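Local coordinates for vacuolar protein sorting 29 (Cryptosporidium parvum, PDB 2A22), which probably serves in vacuolar protein sorting and transport as a VPS29-family protein, built on a calcineurin-like phosphoesterase fold, at residues H151-F156 and P181-L186. Sequence-based numbering, arbitrary orientation.
Sequences HKLRVF and PPSFML
R154 meets M185 through its backbone, the carbonyl oxygen coming closest; its flat guanidinium is turned the other way, NH2 hydrogen-bonded to D128 O, with F156 CE2 lying 3.4 Å above one face, toward the rim of the group. The ring of F184 likewise points out of the contact: L186 CG sits at its edge, in plane, while Y199 stacks on it and F47 meets it edge-to-face. What remains between the segments is the apolar interior of the alpha-beta-beta-alpha sandwich of the calcineurin-like phosphoesterase fold. Strand 154-158 lies at the margin of one sheet and strand 183-190 within the other, and the touching parts run 26° apart. L153 suits this interface because its fork straddles a small partner: CD2 lies 3.7 Å from S183 CB, and CD1 3.6 Å from S183 OG. Serine leaves room for that fork, and its buried hydroxyl is satisfied by a hydrogen bond to the carbonyl of P166. Unbranched M185 is long enough to bridge the sheets. With CG anti to its carbonyl carbon (chi1 -64°) and the chain extended beyond, it passes L153 in the opposite direction and reaches strand 154-158 with its methyl. V155, a compact strand residue, has CG2 3.8 Å from M185 CE and packs also on L196 and V198. M185 CE touches L153 CD1 at 3.8 Å as well, and comes within 3.5 Å of R154 O.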
loop_
_atom_site.group_PDB
_atom_site.type_symbol
_atom_site.label_atom_id
_atom_site.label_comp_id
_atom_site.label_asym_id
_atom_site.label_seq_id
_atom_site.Cartn_x
_atom_site.Cartn_y
_atom_site.Cartn_z
ATOM N N HIS A 151 5.656 -4.652 -8.055
ATOM C CA HIS A 151 5.511 -5.958 -7.348
ATOM C C HIS A 151 6.731 -6.370 -6.523
ATOM O O HIS A 151 6.868 -7.537 -6.158
ATOM C CB HIS A 151 5.108 -7.115 -8.312
ATOM C CG HIS A 151 3.767 -6.925 -8.972
ATOM N ND1 HIS A 151 3.011 -7.982 -9.439
ATOM C CD2 HIS A 151 3.050 -5.805 -9.233
ATOM C CE1 HIS A 151 1.897 -7.519 -9.968
ATOM N NE2 HIS A 151 1.894 -6.201 -9.856
ATOM N N LYS A 152 7.593 -5.414 -6.204
ATOM C CA LYS A 152 8.730 -5.677 -5.383
ATOM C C LYS A 152 8.497 -5.173 -3.976
ATOM O O LYS A 152 8.577 -3.963 -3.708
ATOM C CB LYS A 152 10.002 -5.034 -5.939
ATOM C CG LYS A 152 11.260 -5.617 -5.251
ATOM C CD LYS A 152 12.548 -4.919 -5.642
ATOM C CE LYS A 152 13.743 -5.867 -5.334
ATOM N NZ LYS A 152 15.098 -5.263 -5.584
ATOM N N LEU A 153 8.250 -6.127 -3.085
ATOM C CA LEU A 153 8.129 -5.883 -1.661
ATOM C C LEU A 153 9.425 -5.262 -1.148
ATOM O O LEU A 153 10.520 -5.790 -1.391
ATOM C CB LEU A 153 7.854 -7.207 -0.957
ATOM C CG LEU A 153 7.434 -7.317 0.509
ATOM C CD1 LEU A 153 6.197 -6.473 0.838
ATOM C CD2 LEU A 153 7.220 -8.808 0.817
ATOM N N ARG A 154 9.311 -4.114 -0.488
ATOM C CA ARG A 154 10.507 -3.435 -0.014
ATOM C C ARG A 154 10.274 -2.450 1.127
ATOM O O ARG A 154 9.268 -1.736 1.163
ATOM C CB ARG A 154 11.202 -2.691 -1.148
ATOM C CG ARG A 154 12.614 -2.235 -0.765
ATOM C CD ARG A 154 13.376 -1.680 -1.953
ATOM N NE ARG A 154 12.683 -0.573 -2.613
ATOM C CZ ARG A 154 13.145 0.071 -3.684
ATOM N NH1 ARG A 154 14.306 -0.264 -4.230
ATOM N NH2 ARG A 154 12.441 1.051 -4.218
ATOM N N VAL A 155 11.243 -2.420 2.033
ATOM C CA VAL A 155 11.320 -1.451 3.113
ATOM C C VAL A 155 12.733 -0.901 3.087
ATOM O O VAL A 155 13.693 -1.674 3.167
ATOM C CB VAL A 155 11.219 -2.137 4.480
ATOM C CG1 VAL A 155 11.385 -1.111 5.631
ATOM C CG2 VAL A 155 9.951 -2.935 4.584
ATOM N N PHE A 156 12.882 0.413 2.993
ATOM C CA PHE A 156 14.184 0.964 3.304
ATOM C C PHE A 156 14.094 2.394 3.775
ATOM O O PHE A 156 13.151 3.126 3.413
ATOM C CB PHE A 156 15.166 0.836 2.127
ATOM C CG PHE A 156 14.919 1.802 1.021
ATOM C CD1 PHE A 156 15.585 3.018 0.990
ATOM C CD2 PHE A 156 14.038 1.483 -0.011
ATOM C CE1 PHE A 156 15.362 3.931 -0.032
ATOM C CE2 PHE A 156 13.816 2.379 -1.067
ATOM C CZ PHE A 156 14.478 3.622 -1.064
ATOM N N PRO A 181 5.590 -12.997 -4.395
ATOM C CA PRO A 181 4.531 -13.675 -3.637
ATOM C C PRO A 181 3.425 -12.680 -3.314
ATOM O O PRO A 181 3.668 -11.474 -3.426
ATOM C CB PRO A 181 5.257 -14.132 -2.368
ATOM C CG PRO A 181 6.314 -13.117 -2.160
ATOM C CD PRO A 181 6.779 -12.710 -3.567
ATOM N N PRO A 182 2.211 -13.168 -2.946
ATOM C CA PRO A 182 1.221 -12.234 -2.349
ATOM C C PRO A 182 1.807 -11.613 -1.076
ATOM O O PRO A 182 2.477 -12.310 -0.289
ATOM C CB PRO A 182 0.011 -13.134 -2.016
ATOM C CG PRO A 182 0.210 -14.422 -2.947
ATOM C CD PRO A 182 1.714 -14.564 -3.036
ATOM N N SER A 183 1.619 -10.314 -0.898
ATOM C CA SER A 183 2.157 -9.614 0.287
ATOM C C SER A 183 1.362 -8.353 0.589
ATOM O O SER A 183 0.607 -7.870 -0.264
ATOM C CB SER A 183 3.638 -9.246 0.099
ATOM O OG SER A 183 3.802 -8.357 -1.016
ATOM N N PHE A 184 1.538 -7.843 1.813
ATOM C CA PHE A 184 1.019 -6.557 2.251
ATOM C C PHE A 184 1.801 -6.177 3.521
ATOM O O PHE A 184 2.623 -6.970 4.020
ATOM C CB PHE A 184 -0.506 -6.605 2.498
ATOM C CG PHE A 184 -0.911 -7.483 3.674
ATOM C CD1 PHE A 184 -0.977 -6.960 4.977
ATOM C CD2 PHE A 184 -1.226 -8.824 3.474
ATOM C CE1 PHE A 184 -1.357 -7.763 6.061
ATOM C CE2 PHE A 184 -1.587 -9.643 4.538
ATOM C CZ PHE A 184 -1.668 -9.105 5.843
ATOM N N MET A 185 1.531 -4.980 4.037
ATOM C CA MET A 185 2.147 -4.508 5.272
ATOM C C MET A 185 1.105 -3.976 6.245
ATOM O O MET A 185 0.083 -3.403 5.849
ATOM C CB MET A 185 3.152 -3.404 4.980
ATOM C CG MET A 185 4.319 -3.867 4.141
ATOM S SD MET A 185 5.276 -2.458 3.649
ATOM C CE MET A 185 6.609 -3.301 2.810
ATOM N N LEU A 186 1.370 -4.173 7.524
ATOM C CA LEU A 186 0.587 -3.509 8.550
ATOM C C LEU A 186 1.575 -2.704 9.370
ATOM O O LEU A 186 2.566 -3.247 9.845
ATOM C CB LEU A 186 -0.212 -4.516 9.376
ATOM C CG LEU A 186 -1.487 -5.077 8.719
ATOM C CD1 LEU A 186 -1.957 -6.358 9.407
ATOM C CD2 LEU A 186 -2.599 -4.039 8.782
#